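Local coordinates for protein pectinesterase A (PDB 2NTP) that removes methyl groups from pectin by hydrolysing the methyl esters of its galacturonate chain, the first step in the maceration and soft rot of plant tissue, at residues F178-A183 / A209-I214; P244-T249 / P259-Q264; Y277-M282 / F301-S306. All blocks are in the same frame, centred on the assembly; numbering follows the deposited sequence.

Overall arrangement
The fold is the right-handed parallel beta-helix of the pectinesterase family, and the three contacts follow one another along the chain, none enclosing or crossing another. Contact 1 comes first, bringing 209-214 back beside 178-183 after one coil. Contact 2 then closes the short excursion between 244-249 and 259-264, which contains the two-stranded hairpin 248-251/256-257. Contact 3 closes the stretch 283-300, laying the loop after strand 276-278 on strand 300-304, the outermost strand of the long sheet. Thr212 and Ile214 link contact 1 to contact 2, Pro210 packs on Phe301 of contact 3, and Pro244 lies against Asp280, Met282 and Phe301.

Contact 1. Residues F178-A183 / A209-I214; sequences FGDGTA and APSTNI
Phe178 and Gly179 run parallel to Ala209 and Pro210 as paired beta strands, with Gly179 bonded to the residues on both sides of Pro210. Gly179 N donates to Ala209 O at 3.2 Å, and Ser211 N returns a nearly straight bond to Gly179 O (2.9 Å, 173° at the hydrogen). The pairing is thus made by one glycine, whose backbone conformation would crowd a side chain against the preceding carbonyl. On the face carrying Phe178 and Ala209, the two CB atoms meet at 3.8 Å. The Phe178 ring does not follow: its CG sits between the backbone N and the carbonyl carbon (chi1 73°), and the ring turns from Ala209 to stack on Tyr157 and meet Trp245 at a steep tilt.

Beyond the paired residues the backbones stay close, Asp180 CA to Thr212 CA 4.1 Å, but direct bonds give way to water. Water 1 donates to Gly179 O and Gly181 O and accepts from Thr212 OG1, the last at 2.7 Å; Gln264 N is a further partner of that hydroxyl. Ser211 OG lies alongside Asp180 CB at 3.4 Å, and water 3 joins the hydroxyl to the carboxylate, 2.8 Å from Asp180 OD1. The same carboxylate oxygen is bonded to Ser159 OG, so the aspartate links this turn to the preceding coil.

Neighbouring coils of the parallel beta-helix are joined here beside the active site: Phe178 packs on the proton donor Asp154, and Ala209 on the nucleophile Asp175. Chemically, the contact trades direct backbone bonds for water bridges past the paired residues; water 1 ties two glycine carbonyls, one of them already bonded to Ser211 N, to the Thr212 hydroxyl, whereas Thr212 N is buried without a partner.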
loop_
_atom_site.group_PDB
_atom_site.type_symbol
_atom_site.label_atom_id
_atom_site.label_comp_id
_atom_site.label_asym_id
_atom_site.label_seq_id
_atom_site.Cartn_x
_atom_site.Cartn_y
_atom_site.Cartn_z
ATOM N N PHE A 178 -1.786 2.714 -3.477
ATOM C CA PHE A 178 -2.537 3.895 -3.922
ATOM C C PHE A 178 -2.400 5.054 -2.946
ATOM O O PHE A 178 -2.079 4.856 -1.770
ATOM C CB PHE A 178 -4.021 3.547 -4.161
ATOM C CG PHE A 178 -4.818 3.323 -2.898
ATOM C CD1 PHE A 178 -4.595 2.199 -2.105
ATOM C CD2 PHE A 178 -5.806 4.232 -2.512
ATOM C CE1 PHE A 178 -5.322 1.993 -0.935
ATOM C CE2 PHE A 178 -6.556 4.025 -1.350
ATOM C CZ PHE A 178 -6.315 2.903 -0.564
ATOM N N GLY A 179 -2.646 6.264 -3.442
ATOM C CA GLY A 179 -2.604 7.447 -2.588
ATOM C C GLY A 179 -1.676 8.526 -3.108
ATOM O O GLY A 179 -1.100 8.405 -4.190
ATOM N N ASP A 180 -1.543 9.587 -2.315
ATOM C CA ASP A 180 -0.894 10.825 -2.737
ATOM C C ASP A 180 0.471 11.022 -2.084
ATOM O O ASP A 180 1.103 12.059 -2.266
ATOM C CB ASP A 180 -1.791 12.003 -2.368
ATOM C CG ASP A 180 -2.076 12.054 -0.879
ATOM O OD1 ASP A 180 -2.847 11.200 -0.386
ATOM O OD2 ASP A 180 -1.521 12.932 -0.195
ATOM N N GLY A 181 0.921 10.031 -1.322
ATOM C CA GLY A 181 2.200 10.133 -0.616
ATOM C C GLY A 181 3.405 10.044 -1.534
ATOM O O GLY A 181 3.286 9.711 -2.725
ATOM N N THR A 182 4.567 10.383 -0.987
ATOM C CA THR A 182 5.828 10.112 -1.652
ATOM C C THR A 182 6.283 8.773 -1.087
ATOM O O THR A 182 6.686 8.686 0.072
ATOM C CB THR A 182 6.872 11.209 -1.364
ATOM O OG1 THR A 182 6.396 12.469 -1.869
ATOM C CG2 THR A 182 8.202 10.873 -2.022
ATOM N N ALA A 183 6.177 7.726 -1.898
ATOM C CA ALA A 183 6.466 6.380 -1.432
ATOM C C ALA A 183 7.482 5.730 -2.354
ATOM O O ALA A 183 7.236 5.568 -3.555
ATOM C CB ALA A 183 5.182 5.545 -1.363
ATOM N N ALA A 209 -2.407 3.161 -8.019
ATOM C CA ALA A 209 -3.400 4.187 -8.323
ATOM C C ALA A 209 -2.977 5.460 -7.595
ATOM O O ALA A 209 -3.519 5.787 -6.534
ATOM C CB ALA A 209 -4.800 3.743 -7.908
ATOM N N PRO A 210 -1.977 6.168 -8.153
ATOM C CA PRO A 210 -1.467 7.374 -7.499
ATOM C C PRO A 210 -2.435 8.545 -7.628
ATOM O O PRO A 210 -3.096 8.698 -8.665
ATOM C CB PRO A 210 -0.174 7.659 -8.264
ATOM C CG PRO A 210 -0.444 7.135 -9.638
ATOM C CD PRO A 210 -1.274 5.895 -9.424
ATOM N N SER A 211 -2.522 9.340 -6.564
ATOM C CA SER A 211 -3.344 10.552 -6.537
ATOM C C SER A 211 -2.476 11.778 -6.260
ATOM O O SER A 211 -2.966 12.812 -5.787
ATOM C CB SER A 211 -4.421 10.421 -5.471
ATOM O OG SER A 211 -3.840 10.077 -4.224
ATOM N N THR A 212 -1.193 11.646 -6.578
ATOM C CA THR A 212 -0.174 12.655 -6.304
ATOM C C THR A 212 -0.624 14.019 -6.829
ATOM O O THR A 212 -0.967 14.138 -8.001
ATOM C CB THR A 212 1.155 12.296 -7.017
ATOM O OG1 THR A 212 1.317 10.871 -7.081
ATOM C CG2 THR A 212 2.351 12.928 -6.303
ATOM N N ASN A 213 -0.627 15.033 -5.965
ATOM C CA ASN A 213 -0.924 16.395 -6.417
ATOM C C ASN A 213 0.089 16.835 -7.474
ATOM O O ASN A 213 1.275 16.529 -7.368
ATOM C CB ASN A 213 -0.922 17.378 -5.247
ATOM C CG ASN A 213 -1.252 18.801 -5.680
ATOM O OD1 ASN A 213 -0.354 19.625 -5.863
ATOM N ND2 ASN A 213 -2.537 19.088 -5.867
ATOM N N ILE A 214 -0.385 17.562 -8.485
ATOM C CA ILE A 214 0.465 17.980 -9.604
ATOM C C ILE A 214 1.712 18.774 -9.170
ATOM O O ILE A 214 2.750 18.703 -9.828
ATOM C CB ILE A 214 -0.354 18.751 -10.690
ATOM C CG1 ILE A 214 0.471 18.973 -11.970
ATOM C CG2 ILE A 214 -0.921 20.059 -10.128
ATOM C CD1 ILE A 214 0.976 17.676 -12.637
HETATM O O HOH W 1 1.500 9.394 -4.793
HETATM O O HOH W 2 -0.006 14.776 -3.065
HETATM O O HOH W 3 -5.133 10.792 -1.916
#

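Contact 2. Residues P244-T249 / P259-Q264; sequences PWHPTT and PNAIGQ. With ADA (alpha-D-galactopyranuronic acid), chain C; ADA (alpha-D-galactopyranuronic acid), chain B.
O6B of the chain C galacturonate is gripped by two donors of 244-249: Trp245 NE1 at 3.0 Å and Thr248 N at 3.1 Å, the latter nearly straight. The other carboxylate oxygen, O6A, takes Thr248 OG1 at 2.7 Å, so Thr248 clasps both oxygens with its amide and its hydroxyl. Trp245 NE1 also makes a weak bond to the ring oxygen O5, bent to 117° at the hydrogen. The adjoining sugar, in chain B, donates in turn through O2 to Thr248 O at 2.9 Å.

Trp245 reaches the sugar because its CG is anti to the backbone N (chi1 -176°), which swings the indole away from 259-264. Pro247 CG lies over the centre of the indole face, while CD of the same proline ring rests on Ala261 CB at 3.7 Å. The proline is therefore wedged between the substrate-binding tryptophan and the second segment.

His246 covers Ala261, the centre of an inverse gamma turn. Ala261 O sits over one face of the imidazole, 2.9 Å from His246 CE1, and is not hydrogen-bonded to either ring nitrogen. Pro259 O approaches at the ring edge, and ND1 is bonded to Asp258 O. Phe294 stacks on the imidazole, so the ring is held by the bond at ND1 and by stacking.

Experimentally assigned as substrate-binding, Trp245 and Thr248 here recognise a carboxylate rather than a methyl ester. Neutral N-H and hydroxyl donors from these two residues meet its probable negative charge, and the partly negative Ala261 O over the imidazole face would probably be more favourable if the His246 ring carried positive charge, while ND1 donates to Asp258 O.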
loop_
_atom_site.group_PDB
_atom_site.type_symbol
_atom_site.label_atom_id
_atom_site.label_comp_id
_atom_site.label_asym_id
_atom_site.label_seq_id
_atom_site.Cartn_x
_atom_site.Cartn_y
_atom_site.Cartn_z
ATOM N N PRO A 244 -4.917 6.475 -13.064
ATOM C CA PRO A 244 -4.851 7.725 -12.304
ATOM C C PRO A 244 -6.024 7.924 -11.351
ATOM O O PRO A 244 -7.151 8.140 -11.795
ATOM C CB PRO A 244 -4.870 8.811 -13.398
ATOM C CG PRO A 244 -5.084 8.086 -14.713
ATOM C CD PRO A 244 -5.486 6.681 -14.406
ATOM N N TRP A 245 -5.750 7.861 -10.047
ATOM C CA TRP A 245 -6.790 8.084 -9.051
ATOM C C TRP A 245 -6.945 9.566 -8.741
ATOM O O TRP A 245 -6.017 10.213 -8.253
ATOM C CB TRP A 245 -6.510 7.290 -7.769
ATOM C CG TRP A 245 -7.601 7.414 -6.746
ATOM C CD1 TRP A 245 -8.949 7.450 -6.984
ATOM C CD2 TRP A 245 -7.441 7.492 -5.323
ATOM N NE1 TRP A 245 -9.635 7.563 -5.799
ATOM C CE2 TRP A 245 -8.736 7.595 -4.763
ATOM C CE3 TRP A 245 -6.328 7.500 -4.468
ATOM C CZ2 TRP A 245 -8.952 7.693 -3.381
ATOM C CZ3 TRP A 245 -6.539 7.607 -3.093
ATOM C CH2 TRP A 245 -7.847 7.698 -2.562
ATOM N N HIS A 246 -8.125 10.093 -9.048
ATOM C CA HIS A 246 -8.483 11.461 -8.697
ATOM C C HIS A 246 -9.544 11.382 -7.606
ATOM O O HIS A 246 -10.729 11.258 -7.914
ATOM C CB HIS A 246 -9.015 12.196 -9.935
ATOM C CG HIS A 246 -7.972 12.453 -10.982
ATOM N ND1 HIS A 246 -7.567 13.724 -11.330
ATOM C CD2 HIS A 246 -7.239 11.602 -11.742
ATOM C CE1 HIS A 246 -6.639 13.648 -12.269
ATOM N NE2 HIS A 246 -6.420 12.371 -12.535
ATOM N N PRO A 247 -9.121 11.419 -6.323
ATOM C CA PRO A 247 -10.028 11.111 -5.220
ATOM C C PRO A 247 -11.197 12.077 -5.145
ATOM O O PRO A 247 -11.036 13.267 -5.427
ATOM C CB PRO A 247 -9.143 11.268 -3.976
ATOM C CG PRO A 247 -7.761 11.119 -4.464
ATOM C CD PRO A 247 -7.773 11.751 -5.828
ATOM N N THR A 248 -12.368 11.548 -4.797
ATOM C CA THR A 248 -13.501 12.398 -4.448
ATOM C C THR A 248 -13.048 13.272 -3.286
ATOM O O THR A 248 -12.559 12.767 -2.261
ATOM C CB THR A 248 -14.729 11.567 -4.073
ATOM O OG1 THR A 248 -15.070 10.710 -5.169
ATOM C CG2 THR A 248 -15.917 12.466 -3.745
ATOM N N THR A 249 -13.186 14.582 -3.472
ATOM C CA THR A 249 -12.632 15.577 -2.564
ATOM C C THR A 249 -13.647 16.703 -2.389
ATOM O O THR A 249 -14.308 17.088 -3.347
ATOM C CB THR A 249 -11.301 16.133 -3.125
ATOM O OG1 THR A 249 -10.367 15.051 -3.302
ATOM C CG2 THR A 249 -10.682 17.172 -2.194
ATOM N N PRO A 259 -9.347 17.488 -9.665
ATOM C CA PRO A 259 -8.710 17.647 -10.984
ATOM C C PRO A 259 -7.180 17.691 -10.924
ATOM O O PRO A 259 -6.509 17.325 -11.896
ATOM C CB PRO A 259 -9.249 18.997 -11.489
ATOM C CG PRO A 259 -10.400 19.328 -10.603
ATOM C CD PRO A 259 -10.148 18.668 -9.290
ATOM N N ASN A 260 -6.639 18.126 -9.790
ATOM C CA ASN A 260 -5.206 18.353 -9.646
ATOM C C ASN A 260 -4.429 17.174 -9.069
ATOM O O ASN A 260 -3.212 17.262 -8.869
ATOM C CB ASN A 260 -4.944 19.610 -8.814
ATOM C CG ASN A 260 -5.476 20.861 -9.478
ATOM O OD1 ASN A 260 -5.195 21.128 -10.649
ATOM N ND2 ASN A 260 -6.254 21.635 -8.733
ATOM N N ALA A 261 -5.138 16.081 -8.799
ATOM C CA ALA A 261 -4.511 14.839 -8.378
ATOM C C ALA A 261 -4.072 14.081 -9.629
ATOM O O ALA A 261 -4.754 13.167 -10.097
ATOM C CB ALA A 261 -5.478 14.016 -7.545
ATOM N N ILE A 262 -2.941 14.507 -10.182
ATOM C CA ILE A 262 -2.403 13.944 -11.418
ATOM C C ILE A 262 -1.234 13.051 -11.018
ATOM O O ILE A 262 -0.079 13.487 -10.921
ATOM C CB ILE A 262 -2.019 15.054 -12.433
ATOM C CG1 ILE A 262 -3.276 15.820 -12.876
ATOM C CG2 ILE A 262 -1.315 14.468 -13.652
ATOM C CD1 ILE A 262 -3.006 17.223 -13.387
ATOM N N GLY A 263 -1.568 11.789 -10.766
ATOM C CA GLY A 263 -0.671 10.870 -10.072
ATOM C C GLY A 263 0.610 10.537 -10.800
ATOM O O GLY A 263 0.666 10.580 -12.030
ATOM N N GLN A 264 1.640 10.218 -10.020
ATOM C CA GLN A 264 2.916 9.766 -10.556
ATOM C C GLN A 264 3.216 8.344 -10.104
ATOM O O GLN A 264 3.160 8.047 -8.912
ATOM C CB GLN A 264 4.059 10.695 -10.125
ATOM C CG GLN A 264 5.440 10.242 -10.615
ATOM C CD GLN A 264 6.573 10.976 -9.927
ATOM O OE1 GLN A 264 7.033 10.576 -8.855
ATOM N NE2 GLN A 264 7.034 12.062 -10.548
HETATM C C1 ADA C . -11.133 4.808 -4.138
HETATM C C2 ADA C . -11.286 4.566 -2.631
HETATM C C3 ADA C . -12.725 4.849 -2.210
HETATM C C4 ADA C . -13.135 6.261 -2.628
HETATM C C5 ADA C . -12.940 6.430 -4.136
HETATM C C6 ADA C . -13.285 7.827 -4.560
HETATM O O2 ADA C . -10.956 3.213 -2.298
HETATM O O3 ADA C . -12.885 4.657 -0.799
HETATM O O4 ADA C . -12.343 7.243 -1.947
HETATM O O5 ADA C . -11.583 6.123 -4.509
HETATM O O6B ADA C . -12.411 8.516 -5.135
HETATM O O6A ADA C . -14.444 8.244 -4.319
HETATM C C1 ADA B . -12.972 8.234 -1.111
HETATM C C2 ADA B . -12.094 9.475 -0.940
HETATM C C3 ADA B . -10.839 9.147 -0.127
HETATM C C4 ADA B . -11.200 8.448 1.188
HETATM C C5 ADA B . -12.081 7.234 0.896
HETATM C C6 ADA B . -12.509 6.534 2.159
HETATM O O2 ADA B . -11.729 9.951 -2.237
HETATM O O3 ADA B . -10.067 10.336 0.110
HETATM O O4 ADA B . -11.928 9.334 2.051
HETATM O O5 ADA B . -13.246 7.645 0.164
HETATM O O6B ADA B . -11.664 6.323 3.055
HETATM O O6A ADA B . -13.703 6.185 2.259
#

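Contact 3. Residues Y277-M282 / F301-S306; sequences YGWDKM and FFEYKS
Trp279 and Phe301 form the tight, buried part of this contact, their side chains laid flat on one another where the loop after strand 276-278 meets the last strand of the long sheet. The six-membered ring of Trp279 and the Phe301 ring make an offset stack, with centroids 4.4 Å apart and planes 15° from parallel. The offset carries Phe301 CB over the middle of the indole, where it makes a CH-pi contact 3.4 Å from the centroid of that six-membered ring. With CG anti to the carbonyl carbon (chi1 -70°), the Phe301 ring is laid against Trp279 CE3, which its CD2 approaches to 3.4 Å. Pro210 also packs on Phe301.

Toward Glu303 the packing is looser, and a single water makes the link. Trp279 NE1 and Glu303 OE1 stand 4.1 Å apart, too far for a direct bond, and water 4, in the plane of the indole, accepts from NE1 at 2.8 Å and donates to OE1. The carboxylate is also held by Ser306 OG through OE2 and by a salt bridge from Arg317 to OE1.

Asp280 turns away from 301-306, taking Tyr277 OH on OD2 at 2.6 Å and Lys281 N on OD1 at 2.7 Å, both through anti lone pairs. It lies beside the substrate-binding Tyr206 and Arg243. Apolar stacking thus joins the terminal strand 300-304 to the loop after strand 276-278, while charge is kept at the margins, where Arg317 would probably stabilise ionised Glu303.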
loop_
_atom_site.group_PDB
_atom_site.type_symbol
_atom_site.label_atom_id
_atom_site.label_comp_id
_atom_site.label_asym_id
_atom_site.label_seq_id
_atom_site.Cartn_x
_atom_site.Cartn_y
_atom_site.Cartn_z
ATOM N N TYR A 277 0.184 -5.455 -18.973
ATOM C CA TYR A 277 -0.146 -4.963 -20.321
ATOM C C TYR A 277 0.280 -3.515 -20.575
ATOM O O TYR A 277 0.362 -3.083 -21.734
ATOM C CB TYR A 277 -1.639 -5.155 -20.647
ATOM C CG TYR A 277 -2.599 -4.428 -19.728
ATOM C CD1 TYR A 277 -2.817 -3.051 -19.846
ATOM C CD2 TYR A 277 -3.307 -5.122 -18.750
ATOM C CE1 TYR A 277 -3.704 -2.385 -18.993
ATOM C CE2 TYR A 277 -4.200 -4.464 -17.896
ATOM C CZ TYR A 277 -4.390 -3.103 -18.025
ATOM O OH TYR A 277 -5.266 -2.461 -17.181
ATOM N N GLY A 278 0.546 -2.769 -19.502
ATOM C CA GLY A 278 0.866 -1.341 -19.598
ATOM C C GLY A 278 0.061 -0.524 -18.607
ATOM O O GLY A 278 -0.258 -1.001 -17.519
ATOM N N TRP A 279 -0.262 0.711 -18.983
ATOM C CA TRP A 279 -1.002 1.623 -18.113
ATOM C C TRP A 279 -2.490 1.624 -18.473
ATOM O O TRP A 279 -2.887 1.061 -19.496
ATOM C CB TRP A 279 -0.434 3.043 -18.240
ATOM C CG TRP A 279 1.041 3.153 -17.956
ATOM C CD1 TRP A 279 2.052 3.213 -18.877
ATOM C CD2 TRP A 279 1.669 3.224 -16.668
ATOM N NE1 TRP A 279 3.267 3.316 -18.242
ATOM C CE2 TRP A 279 3.063 3.323 -16.887
ATOM C CE3 TRP A 279 1.189 3.216 -15.350
ATOM C CZ2 TRP A 279 3.985 3.413 -15.835
ATOM C CZ3 TRP A 279 2.100 3.310 -14.305
ATOM C CH2 TRP A 279 3.488 3.405 -14.552
ATOM N N ASP A 280 -3.315 2.259 -17.642
ATOM C CA ASP A 280 -4.752 2.316 -17.923
ATOM C C ASP A 280 -5.382 3.628 -17.465
ATOM O O ASP A 280 -4.745 4.430 -16.772
ATOM C CB ASP A 280 -5.481 1.125 -17.283
ATOM C CG ASP A 280 -6.608 0.577 -18.159
ATOM O OD1 ASP A 280 -7.281 1.361 -18.866
ATOM O OD2 ASP A 280 -6.828 -0.651 -18.132
ATOM N N LYS A 281 -6.635 3.831 -17.874
ATOM C CA LYS A 281 -7.438 4.978 -17.456
ATOM C C LYS A 281 -8.266 4.644 -16.214
ATOM O O LYS A 281 -8.363 3.484 -15.806
ATOM C CB LYS A 281 -8.356 5.432 -18.604
ATOM C CG LYS A 281 -9.355 4.377 -19.074
ATOM C CD LYS A 281 -10.126 4.834 -20.310
ATOM C CE LYS A 281 -11.193 3.814 -20.679
ATOM N NZ LYS A 281 -11.727 4.032 -22.054
ATOM N N MET A 282 -8.861 5.674 -15.618
ATOM C CA MET A 282 -9.725 5.507 -14.459
ATOM C C MET A 282 -10.802 6.577 -14.468
ATOM O O MET A 282 -10.552 7.708 -14.892
ATOM C CB MET A 282 -8.911 5.594 -13.167
ATOM C CG MET A 282 -9.667 5.161 -11.916
ATOM S SD MET A 282 -8.633 5.237 -10.447
ATOM C CE MET A 282 -9.765 4.610 -9.212
ATOM N N PHE A 301 3.198 8.832 -15.677
ATOM C CA PHE A 301 3.450 7.395 -15.708
ATOM C C PHE A 301 4.674 7.092 -16.570
ATOM O O PHE A 301 4.641 7.294 -17.793
ATOM C CB PHE A 301 2.238 6.666 -16.298
ATOM C CG PHE A 301 0.999 6.667 -15.424
ATOM C CD1 PHE A 301 1.048 7.011 -14.075
ATOM C CD2 PHE A 301 -0.223 6.261 -15.963
ATOM C CE1 PHE A 301 -0.110 6.982 -13.287
ATOM C CE2 PHE A 301 -1.384 6.220 -15.181
ATOM C CZ PHE A 301 -1.325 6.583 -13.841
ATOM N N PHE A 302 5.748 6.609 -15.942
ATOM C CA PHE A 302 7.011 6.381 -16.657
ATOM C C PHE A 302 7.725 5.105 -16.246
ATOM O O PHE A 302 7.536 4.604 -15.139
ATOM C CB PHE A 302 7.971 7.557 -16.453
ATOM C CG PHE A 302 7.417 8.885 -16.881
ATOM C CD1 PHE A 302 7.439 9.264 -18.223
ATOM C CD2 PHE A 302 6.882 9.763 -15.944
ATOM C CE1 PHE A 302 6.924 10.500 -18.622
ATOM C CE2 PHE A 302 6.363 10.998 -16.336
ATOM C CZ PHE A 302 6.386 11.364 -17.677
ATOM N N GLU A 303 8.565 4.604 -17.151
ATOM C CA GLU A 303 9.449 3.482 -16.873
ATOM C C GLU A 303 10.884 3.819 -17.260
ATOM O O GLU A 303 11.130 4.694 -18.095
ATOM C CB GLU A 303 9.016 2.240 -17.648
ATOM C CG GLU A 303 7.755 1.582 -17.137
ATOM C CD GLU A 303 7.258 0.528 -18.094
ATOM O OE1 GLU A 303 6.456 0.870 -18.984
ATOM O OE2 GLU A 303 7.691 -0.636 -17.970
ATOM N N TYR A 304 11.821 3.104 -16.653
ATOM C CA TYR A 304 13.218 3.196 -17.024
ATOM C C TYR A 304 13.831 1.810 -16.904
ATOM O O TYR A 304 13.873 1.235 -15.821
ATOM C CB TYR A 304 13.957 4.196 -16.131
ATOM C CG TYR A 304 15.431 4.334 -16.459
ATOM C CD1 TYR A 304 15.855 5.043 -17.585
ATOM C CD2 TYR A 304 16.401 3.759 -15.639
ATOM C CE1 TYR A 304 17.210 5.174 -17.884
ATOM C CE2 TYR A 304 17.761 3.886 -15.926
ATOM C CZ TYR A 304 18.156 4.593 -17.049
ATOM O OH TYR A 304 19.500 4.715 -17.335
ATOM N N LYS A 305 14.266 1.275 -18.040
ATOM C CA LYS A 305 14.960 -0.013 -18.111
ATOM C C LYS A 305 14.219 -1.161 -17.411
ATOM O O LYS A 305 14.816 -1.952 -16.677
ATOM C CB LYS A 305 16.413 0.129 -17.627
ATOM C CG LYS A 305 17.203 1.117 -18.479
ATOM C CD LYS A 305 18.685 1.114 -18.170
ATOM C CE LYS A 305 19.435 1.911 -19.230
ATOM N NZ LYS A 305 20.914 1.898 -19.031
ATOM N N SER A 306 12.910 -1.245 -17.651
ATOM C CA SER A 306 12.158 -2.418 -17.238
ATOM C C SER A 306 12.699 -3.632 -17.993
ATOM O O SER A 306 13.251 -3.501 -19.087
ATOM C CB SER A 306 10.664 -2.242 -17.506
ATOM O OG SER A 306 10.134 -1.148 -16.782
HETATM O O HOH W 4 5.908 3.546 -19.208
#